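Local structure of phosphate-binding protein (Xanthomonas axonopodis pv. citri, 5UB3) at residues Gln50-Ser53 against Tyr54-Gly58; Met131-Leu134 against Leu135-Ile139; Ala180-Asn183 against Val184-Asp187. The protein probably serves as a periplasmic ligand-binding receptor of the phosphate/phosphonate-binding family, working with a partner diguanylate cyclase. All coordinates share one frame; numbering follows the deposited sequence.

The three contacts are local, each within one continuous run of chain, and each marks the end of a helix. Contacts 1 and 2 lie at C-terminal ends, those of helices 48-56 and 124-136, while contact 3 caps the N-terminus of helix 183-186. Contact 1 stands apart: its centre is about 30 Å from that of contact 2 and about 29 Å from that of contact 3, on the opposite side of the chain's centre from contact 3. Contacts 2 and 3 come within about 7 Å at their nearest atoms. Helix 124-136 joins them, since its Ser-125 touches Ser-182 and Asp-185 of contact 3, while its last turn and the residues just after it form contact 2.

Contact 1: residues Gln50-Ser53 against Tyr54-Gly58; sequences QMSS and YLRRG
Ser-53 OG is held by two nitrogens of the Arg-57 side chain: NH2 lies 2.9 Å from Ser-53 OG, and NE lies 3.0 Å from the same oxygen. Ser-53 OG lies only 6° out of the guanidinium plane as seen from either nitrogen, which makes this a side-on grip on a hydroxyl one turn back along the helix. With OG anti to the backbone N of Ser-53 (chi1 -176°), the hydroxyl is directed at the guanidinium edge that carries NE and NH2, which a bend at chi3 of Arg-57 brings back to it. Arg-56 makes a looser version of the same i to i+4 pairing. Its NH1 reaches Ser-52 OG at 3.2 Å, with the oxygen 24° out of the guanidinium plane; Ser-52 OG also has a weak bond to Ser-78 OG.

These pairs belong to the last turns of helix 48-56, whose backbone bonds include Leu-55 N to Met-51 O at 2.8 Å. The helix ends in a Schellman motif at Gly-58, which has positive phi and bonds through its N to Leu-55 O at 2.9 Å.

On another flank, Gln-50 O sits over one face of the Tyr-54 ring, offset toward its rim, while Met-51 SD lies at the ring edge, 4.3 Å from Tyr-54 CD2. Met-51 CG also meets Leu-55 CD1 at 3.9 Å. Leu-73 of helix 67-75 packs against both Met-51 and Leu-55.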
ATOM      1  N   GLN A  50      -6.509  11.650   6.303  1.00 17.92           N
ATOM      2  CA  GLN A  50      -7.458  12.364   5.445  1.00 17.18           C
ATOM      3  C   GLN A  50      -8.442  11.479   4.702  1.00 15.75           C
ATOM      4  O   GLN A  50      -9.591  11.867   4.460  1.00 15.77           O
ATOM      5  CB  GLN A  50      -6.704  13.260   4.450  1.00 18.31           C
ATOM      6  CG  GLN A  50      -7.579  14.305   3.746  1.00 18.91           C
ATOM      7  CD  GLN A  50      -8.236  15.243   4.752  1.00 21.24           C
ATOM      8  OE1 GLN A  50      -7.550  16.015   5.394  1.00 21.67           O
ATOM      9  NE2 GLN A  50      -9.567  15.158   4.905  1.00 22.56           N
ATOM     10  N   MET A  51      -7.956  10.364   4.192  1.00 15.47           N
ATOM     11  CA  MET A  51      -8.827   9.510   3.399  1.00 16.46           C
ATOM     12  C   MET A  51      -9.891   8.912   4.319  1.00 16.84           C
ATOM     13  O   MET A  51     -11.066   8.806   3.955  1.00 15.56           O
ATOM     14  CB  MET A  51      -8.036   8.404   2.744  1.00 17.06           C
ATOM     15  CG  MET A  51      -8.949   7.483   1.930  1.00 17.30           C
ATOM     16  SD  MET A  51      -9.997   8.256   0.682  1.00 17.74           S
ATOM     17  CE  MET A  51      -8.845   8.309  -0.678  1.00 18.23           C
ATOM     18  N   SER A  52      -9.458   8.540   5.534  1.00 17.92           N
ATOM     19  CA  SER A  52     -10.404   8.083   6.554  1.00 18.32           C
ATOM     20  C   SER A  52     -11.440   9.133   6.852  1.00 18.28           C
ATOM     21  O   SER A  52     -12.610   8.799   6.962  1.00 18.14           O
ATOM     22  CB  SER A  52      -9.734   7.555   7.825  1.00 21.04           C
ATOM     23  OG  SER A  52     -10.698   7.363   8.866  1.00 28.83           O
ATOM     24  N   SER A  53     -11.035  10.388   6.959  1.00 15.34           N
ATOM     25  CA  SER A  53     -12.008  11.468   7.119  1.00 15.30           C
ATOM     26  C   SER A  53     -13.007  11.584   5.965  1.00 14.40           C
ATOM     27  O   SER A  53     -14.224  11.670   6.199  1.00 15.39           O
ATOM     28  CB  SER A  53     -11.253  12.803   7.321  1.00 14.70           C
ATOM     29  OG  SER A  53     -12.182  13.824   7.559  1.00 15.88           O
ATOM     30  N   TYR A  54     -12.510  11.552   4.731  1.00 15.25           N
ATOM     31  CA  TYR A  54     -13.386  11.500   3.561  1.00 16.30           C
ATOM     32  C   TYR A  54     -14.345  10.345   3.590  1.00 16.97           C
ATOM     33  O   TYR A  54     -15.552  10.510   3.328  1.00 17.35           O
ATOM     34  CB  TYR A  54     -12.607  11.382   2.247  1.00 17.54           C
ATOM     35  CG  TYR A  54     -11.878  12.588   1.790  1.00 18.17           C
ATOM     36  CD1 TYR A  54     -12.237  13.868   2.203  1.00 20.73           C
ATOM     37  CD2 TYR A  54     -10.837  12.458   0.897  1.00 19.92           C
ATOM     38  CE1 TYR A  54     -11.574  14.988   1.737  1.00 22.51           C
ATOM     39  CE2 TYR A  54     -10.158  13.560   0.442  1.00 20.62           C
ATOM     40  CZ  TYR A  54     -10.547  14.833   0.865  1.00 23.48           C
ATOM     41  OH  TYR A  54      -9.899  15.935   0.423  1.00 23.91           O
ATOM     42  N   LEU A  55     -13.805   9.164   3.857  1.00 17.66           N
ATOM     43  CA  LEU A  55     -14.646   7.965   3.889  1.00 19.18           C
ATOM     44  C   LEU A  55     -15.737   8.099   4.912  1.00 18.74           C
ATOM     45  O   LEU A  55     -16.892   7.928   4.576  1.00 18.92           O
ATOM     46  CB  LEU A  55     -13.791   6.731   4.166  1.00 18.47           C
ATOM     47  CG  LEU A  55     -12.968   6.299   2.931  1.00 18.97           C
ATOM     48  CD1 LEU A  55     -11.901   5.340   3.430  1.00 18.71           C
ATOM     49  CD2 LEU A  55     -13.863   5.603   1.880  1.00 19.55           C
ATOM     50  N   ARG A  56     -15.354   8.459   6.140  1.00 19.94           N
ATOM     51  CA  ARG A  56     -16.289   8.620   7.272  1.00 22.59           C
ATOM     52  C   ARG A  56     -17.349   9.680   6.937  1.00 19.49           C
ATOM     53  O   ARG A  56     -18.500   9.517   7.244  1.00 17.72           O
ATOM     54  CB  ARG A  56     -15.554   8.960   8.561  1.00 22.07           C
ATOM     55  CG  ARG A  56     -16.496   9.305   9.712  1.00 28.02           C
ATOM     56  CD  ARG A  56     -15.793   9.289  11.038  1.00 29.43           C
ATOM     57  NE  ARG A  56     -14.656  10.236  10.996  1.00 30.64           N
ATOM     58  CZ  ARG A  56     -13.385   9.918  10.777  1.00 29.25           C
ATOM     59  NH1 ARG A  56     -13.039   8.668  10.622  1.00 30.99           N
ATOM     60  NH2 ARG A  56     -12.436  10.887  10.721  1.00 33.01           N
ATOM     61  N   ARG A  57     -16.962  10.737   6.237  1.00 19.61           N
ATOM     62  CA  ARG A  57     -17.930  11.767   5.863  1.00 19.69           C
ATOM     63  C   ARG A  57     -18.692  11.484   4.568  1.00 20.41           C
ATOM     64  O   ARG A  57     -19.501  12.304   4.164  1.00 20.50           O
ATOM     65  CB  ARG A  57     -17.235  13.114   5.809  1.00 19.58           C
ATOM     66  CG  ARG A  57     -16.800  13.600   7.188  1.00 19.76           C
ATOM     67  CD  ARG A  57     -16.187  14.966   7.058  1.00 18.62           C
ATOM     68  NE  ARG A  57     -14.810  14.876   6.598  1.00 17.29           N
ATOM     69  CZ  ARG A  57     -14.298  15.508   5.559  1.00 18.26           C
ATOM     70  NH1 ARG A  57     -15.054  16.267   4.784  1.00 20.22           N
ATOM     71  NH2 ARG A  57     -13.015  15.331   5.269  1.00 18.07           N
ATOM     72  N   GLY A  58     -18.479  10.325   3.950  1.00 19.59           N
ATOM     73  CA  GLY A  58     -19.187   9.988   2.687  1.00 20.51           C
ATOM     74  C   GLY A  58     -18.692  10.735   1.457  1.00 21.05           C
ATOM     75  O   GLY A  58     -19.388  10.816   0.484  1.00 18.97           O
TER

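Contact 2: residues Met131-Leu134 against Leu135-Ile139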
ATOM      1  N   MET A 131       8.258  -1.832   9.754  1.00 16.53           N
ATOM      2  CA  MET A 131       8.230  -1.442  11.152  1.00 19.56           C
ATOM      3  C   MET A 131       7.715  -2.602  12.001  1.00 18.22           C
ATOM      4  O   MET A 131       8.200  -2.859  13.085  1.00 16.76           O
ATOM      5  CB  MET A 131       7.334  -0.219  11.432  1.00 21.20           C
ATOM      6  CG  MET A 131       7.906   1.089  10.990  1.00 25.88           C
ATOM      7  SD  MET A 131       9.467   1.468  11.808  1.00 29.82           S
ATOM      8  CE  MET A 131       8.925   2.779  12.884  1.00 29.77           C
ATOM      9  N   LEU A 132       6.711  -3.297  11.495  1.00 16.83           N
ATOM     10  CA  LEU A 132       6.192  -4.453  12.207  1.00 18.98           C
ATOM     11  C   LEU A 132       7.311  -5.450  12.407  1.00 19.87           C
ATOM     12  O   LEU A 132       7.441  -5.997  13.484  1.00 20.10           O
ATOM     13  CB  LEU A 132       5.034  -5.120  11.431  1.00 18.66           C
ATOM     14  CG  LEU A 132       4.443  -6.331  12.069  1.00 18.95           C
ATOM     15  CD1 LEU A 132       3.960  -5.972  13.468  1.00 18.42           C
ATOM     16  CD2 LEU A 132       3.315  -6.823  11.174  1.00 19.94           C
ATOM     17  N   GLU A 133       8.084  -5.683  11.352  1.00 20.34           N
ATOM     18  CA  GLU A 133       9.158  -6.643  11.417  1.00 20.52           C
ATOM     19  C   GLU A 133      10.151  -6.288  12.504  1.00 19.35           C
ATOM     20  O   GLU A 133      10.647  -7.160  13.209  1.00 20.32           O
ATOM     21  CB  GLU A 133       9.846  -6.810  10.084  1.00 20.84           C
ATOM     22  CG  GLU A 133      10.567  -8.145   9.951  1.00 22.73           C
ATOM     23  CD  GLU A 133       9.645  -9.330   9.638  1.00 22.03           C
ATOM     24  OE1 GLU A 133       8.393  -9.218   9.767  1.00 19.32           O
ATOM     25  OE2 GLU A 133      10.236 -10.352   9.262  1.00 20.22           O
ATOM     26  N   LEU A 134      10.440  -5.014  12.643  1.00 17.67           N
ATOM     27  CA  LEU A 134      11.397  -4.598  13.614  1.00 18.92           C
ATOM     28  C   LEU A 134      10.814  -4.810  14.997  1.00 18.42           C
ATOM     29  O   LEU A 134      11.510  -5.267  15.900  1.00 17.49           O
ATOM     30  CB  LEU A 134      11.828  -3.147  13.381  1.00 19.64           C
ATOM     31  CG  LEU A 134      12.612  -2.887  12.098  1.00 19.17           C
ATOM     32  CD1 LEU A 134      12.917  -1.397  12.067  1.00 22.25           C
ATOM     33  CD2 LEU A 134      13.844  -3.709  11.928  1.00 19.59           C
ATOM     34  N   LEU A 135       9.539  -4.506  15.163  1.00 19.33           N
ATOM     35  CA  LEU A 135       8.916  -4.734  16.438  1.00 20.54           C
ATOM     36  C   LEU A 135       8.996  -6.196  16.886  1.00 19.19           C
ATOM     37  O   LEU A 135       9.376  -6.480  18.033  1.00 17.73           O
ATOM     38  CB  LEU A 135       7.468  -4.255  16.452  1.00 21.28           C
ATOM     39  CG  LEU A 135       7.223  -2.773  16.543  1.00 23.82           C
ATOM     40  CD1 LEU A 135       5.756  -2.599  16.278  1.00 24.24           C
ATOM     41  CD2 LEU A 135       7.548  -2.108  17.880  1.00 26.00           C
ATOM     42  N   ARG A 136       8.680  -7.093  15.976  1.00 19.14           N
ATOM     43  CA  ARG A 136       8.688  -8.527  16.284  1.00 20.46           C
ATOM     44  C   ARG A 136      10.056  -8.998  16.721  1.00 20.79           C
ATOM     45  O   ARG A 136      10.144  -9.873  17.558  1.00 19.71           O
ATOM     46  CB  ARG A 136       8.249  -9.367  15.067  1.00 22.23           C
ATOM     47  CG  ARG A 136       6.761  -9.267  14.790  1.00 23.22           C
ATOM     48  CD  ARG A 136       6.504  -9.593  13.340  1.00 24.49           C
ATOM     49  NE  ARG A 136       5.094  -9.833  13.102  1.00 24.71           N
ATOM     50  CZ  ARG A 136       4.592 -10.274  11.949  1.00 22.34           C
ATOM     51  NH1 ARG A 136       5.351 -10.482  10.895  1.00 25.44           N
ATOM     52  NH2 ARG A 136       3.300 -10.516  11.854  1.00 23.70           N
ATOM     53  N   ASN A 137      11.107  -8.389  16.167  1.00 18.50           N
ATOM     54  CA  ASN A 137      12.476  -8.749  16.490  1.00 17.28           C
ATOM     55  C   ASN A 137      13.117  -7.906  17.586  1.00 18.03           C
ATOM     56  O   ASN A 137      14.311  -8.040  17.844  1.00 19.98           O
ATOM     57  CB  ASN A 137      13.286  -8.729  15.198  1.00 16.87           C
ATOM     58  CG  ASN A 137      12.934  -9.913  14.302  1.00 18.61           C
ATOM     59  OD1 ASN A 137      13.487 -11.020  14.437  1.00 20.54           O
ATOM     60  ND2 ASN A 137      11.969  -9.697  13.426  1.00 17.49           N
ATOM     61  N   GLY A 138      12.339  -7.046  18.230  1.00 19.41           N
ATOM     62  CA  GLY A 138      12.817  -6.263  19.334  1.00 17.82           C
ATOM     63  C   GLY A 138      13.842  -5.235  18.953  1.00 18.23           C
ATOM     64  O   GLY A 138      14.650  -4.809  19.797  1.00 18.36           O
ATOM     65  N   ILE A 139      13.816  -4.814  17.692  1.00 18.09           N
ATOM     66  CA  ILE A 139      14.812  -3.904  17.158  1.00 18.91           C
ATOM     67  C   ILE A 139      14.207  -2.494  17.268  1.00 21.23           C
ATOM     68  O   ILE A 139      13.280  -2.107  16.500  1.00 21.31           O
ATOM     69  CB  ILE A 139      15.159  -4.223  15.710  1.00 19.66           C
ATOM     70  CG1 ILE A 139      15.881  -5.561  15.644  1.00 22.09           C
ATOM     71  CG2 ILE A 139      15.985  -3.112  15.105  1.00 20.73           C
ATOM     72  CD1 ILE A 139      16.101  -6.062  14.248  1.00 23.08           C
TER
HETATM   73  O   HOH W   1      11.159 -11.704  11.469  1.00 24.36           O
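A Schellman motif closes helix 124-136, and it joins Leu-134 to Ile-139 across the turn: Ile-139 N bonds to Leu-134 O at 3.0 Å, while Gly-138, the C-prime residue with positive phi, sends its N back to Leu-135 O. The apolar contact that accompanies this turn is Leu-134 CD2 against Ile-139 CG2, 3.9 Å apart, with Ile-139 CD1 almost as near. Leu-134 also packs on Leu-116 of strand 115-118 and on the loop residues Leu-108 and Leu-111.

On the polar side, Glu-133 O accepts two bonds from Asn-137, reaching it from opposite faces of the carbonyl plane. The side-chain donor ND2 is 2.9 Å from Glu-133 O on a nearly straight path (N-H...O 176°), and the oxygen lies in the Asn-137 amide plane; the backbone N is longer, at 3.2 Å. The amide group thus supplements the last backbone bonds of the helix.

Arg-136 runs extended from CG to NE and brings its guanidinium over Leu-132, whose CD2 stands 3.7 Å above the plane, over its centre. The edge of the same group faces the Glu-133 carboxylate: Arg-136 NH1 and Glu-133 OE1 form a salt bridge whose hydrogen bond is long and weak at 3.5 Å, and the two planes are 55° apart. The other carboxylate oxygen, Glu-133 OE2, is hydrogen-bonded to His-204 NE2, and it also accepts from a water at 2.7 Å that in turn takes a bond from Asn-137 ND2.

Contact 3: residues Ala180-Asn183 against Val184-Asp187; sequences ALSN and VDWD
Ser-182 and Asp-185 face one another in a reciprocal arrangement, each side chain reaching for the other's backbone N-H. Ser-182 OG accepts from Asp-185 N at 2.7 Å with a nearly straight N-H...O angle of 171°, and Asp-185 OD2 accepts from Ser-182 N at 3.0 Å. This is a capping box, with Ser-182 as the N-cap of the short, weakly bonded helix that follows strand 178-182. The serine hydroxyl stands between its own backbone N and carbonyl carbon (chi1 77°), which turns OG onto the N-H three residues on. The return bond has a different geometry: Ser-182 N meets OD2 from above the carboxylate plane, 40° out of it.

Leu-181 crosses Asp-185 at about a right angle, and its CD2 comes to 3.9 Å from Asp-185 OD2. One backbone bond, Trp-186 N to Ser-182 O at 3.1 Å, completes the first turn. The Trp-186 side chain leads away from this turn, toward Phe-98 and Lys-197.

A water bridges Ser-182 OG, 2.6 Å away, and Asp-185 OD1, to which it donates. OD1 also forms a salt bridge with Lys-164. The carboxylate therefore meets a backbone N-H, a water and a lysine at the start of a helix, surroundings that would be expected to favour its negative charge.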
ATOM      1  N   ALA A 180      13.772  -0.345   2.661  1.00 18.03           N
ATOM      2  CA  ALA A 180      12.673  -1.313   2.652  1.00 17.54           C
ATOM      3  C   ALA A 180      11.820  -1.030   1.437  1.00 18.55           C
ATOM      4  O   ALA A 180      11.469   0.084   1.193  1.00 18.02           O
ATOM      5  CB  ALA A 180      11.861  -1.245   3.901  1.00 18.47           C
ATOM      6  N   LEU A 181      11.554  -2.070   0.651  1.00 18.91           N
ATOM      7  CA  LEU A 181      10.614  -1.996  -0.490  1.00 19.30           C
ATOM      8  C   LEU A 181       9.888  -3.333  -0.620  1.00 18.56           C
ATOM      9  O   LEU A 181      10.364  -4.326  -0.039  1.00 18.02           O
ATOM     10  CB  LEU A 181      11.389  -1.787  -1.749  1.00 20.77           C
ATOM     11  CG  LEU A 181      12.047  -0.451  -2.025  1.00 22.98           C
ATOM     12  CD1 LEU A 181      12.810  -0.546  -3.329  1.00 25.20           C
ATOM     13  CD2 LEU A 181      11.029   0.646  -2.153  1.00 24.77           C
ATOM     14  N   SER A 182       8.804  -3.396  -1.427  1.00 18.93           N
ATOM     15  CA  SER A 182       8.144  -4.693  -1.685  1.00 18.57           C
ATOM     16  C   SER A 182       9.033  -5.503  -2.629  1.00 19.06           C
ATOM     17  O   SER A 182       9.844  -4.977  -3.392  1.00 17.90           O
ATOM     18  CB  SER A 182       6.763  -4.552  -2.375  1.00 17.52           C
ATOM     19  OG  SER A 182       6.968  -4.272  -3.735  1.00 17.46           O
ATOM     20  N   ASN A 183       8.823  -6.800  -2.611  1.00 19.19           N
ATOM     21  CA  ASN A 183       9.487  -7.686  -3.540  1.00 19.77           C
ATOM     22  C   ASN A 183       9.138  -7.361  -4.953  1.00 20.45           C
ATOM     23  O   ASN A 183       9.919  -7.540  -5.817  1.00 21.13           O
ATOM     24  CB  ASN A 183       9.129  -9.115  -3.230  1.00 19.84           C
ATOM     25  CG  ASN A 183       7.653  -9.392  -3.415  1.00 20.15           C
ATOM     26  OD1 ASN A 183       6.763  -8.700  -2.904  1.00 16.81           O
ATOM     27  ND2 ASN A 183       7.393 -10.408  -4.193  1.00 21.18           N
ATOM     28  N   VAL A 184       7.963  -6.795  -5.177  1.00 23.05           N
ATOM     29  CA  VAL A 184       7.558  -6.390  -6.530  1.00 23.48           C
ATOM     30  C   VAL A 184       8.285  -5.133  -6.979  1.00 23.70           C
ATOM     31  O   VAL A 184       8.782  -5.017  -8.133  1.00 22.88           O
ATOM     32  CB  VAL A 184       6.060  -6.133  -6.595  1.00 23.45           C
ATOM     33  CG1 VAL A 184       5.645  -5.783  -8.027  1.00 24.93           C
ATOM     34  CG2 VAL A 184       5.313  -7.349  -6.106  1.00 25.27           C
ATOM     35  N   ASP A 185       8.371  -4.185  -6.057  1.00 23.10           N
ATOM     36  CA  ASP A 185       9.142  -2.986  -6.275  1.00 24.05           C
ATOM     37  C   ASP A 185      10.569  -3.270  -6.672  1.00 24.56           C
ATOM     38  O   ASP A 185      11.102  -2.607  -7.544  1.00 22.85           O
ATOM     39  CB  ASP A 185       9.232  -2.172  -5.000  1.00 26.03           C
ATOM     40  CG  ASP A 185       7.941  -1.574  -4.576  1.00 25.35           C
ATOM     41  OD1 ASP A 185       7.017  -1.341  -5.380  1.00 28.66           O
ATOM     42  OD2 ASP A 185       7.887  -1.260  -3.379  1.00 28.64           O
ATOM     43  N   TRP A 186      11.174  -4.278  -6.047  1.00 25.15           N
ATOM     44  CA  TRP A 186      12.518  -4.698  -6.337  1.00 25.23           C
ATOM     45  C   TRP A 186      12.772  -4.931  -7.832  1.00 28.18           C
ATOM     46  O   TRP A 186      13.859  -4.670  -8.314  1.00 27.73           O
ATOM     47  CB  TRP A 186      12.789  -5.976  -5.579  1.00 24.27           C
ATOM     48  CG  TRP A 186      14.199  -6.492  -5.633  1.00 25.44           C
ATOM     49  CD1 TRP A 186      14.622  -7.646  -6.232  1.00 25.08           C
ATOM     50  CD2 TRP A 186      15.382  -5.895  -5.015  1.00 23.12           C
ATOM     51  NE1 TRP A 186      15.970  -7.798  -6.028  1.00 24.56           N
ATOM     52  CE2 TRP A 186      16.457  -6.751  -5.283  1.00 23.86           C
ATOM     53  CE3 TRP A 186      15.608  -4.728  -4.267  1.00 26.02           C
ATOM     54  CZ2 TRP A 186      17.765  -6.493  -4.826  1.00 24.43           C
ATOM     55  CZ3 TRP A 186      16.913  -4.462  -3.795  1.00 24.92           C
ATOM     56  CH2 TRP A 186      17.970  -5.346  -4.088  1.00 24.89           C
ATOM     57  N   ASP A 187      11.769  -5.458  -8.534  1.00 26.96           N
ATOM     58  CA  ASP A 187      11.868  -5.835  -9.948  1.00 29.72           C
ATOM     59  C   ASP A 187      11.224  -4.802 -10.855  1.00 30.50           C
ATOM     60  O   ASP A 187      11.140  -4.990 -12.076  1.00 33.41           O
ATOM     61  CB  ASP A 187      11.237  -7.238 -10.164  1.00 31.93           C
ATOM     62  CG  ASP A 187      12.109  -8.353  -9.592  1.00 33.58           C
ATOM     63  OD1 ASP A 187      13.342  -8.264  -9.701  1.00 38.78           O
ATOM     64  OD2 ASP A 187      11.588  -9.272  -8.968  1.00 39.09           O
TER
HETATM   65  O   HOH W   2       4.776  -3.207  -4.643  1.00 27.72           O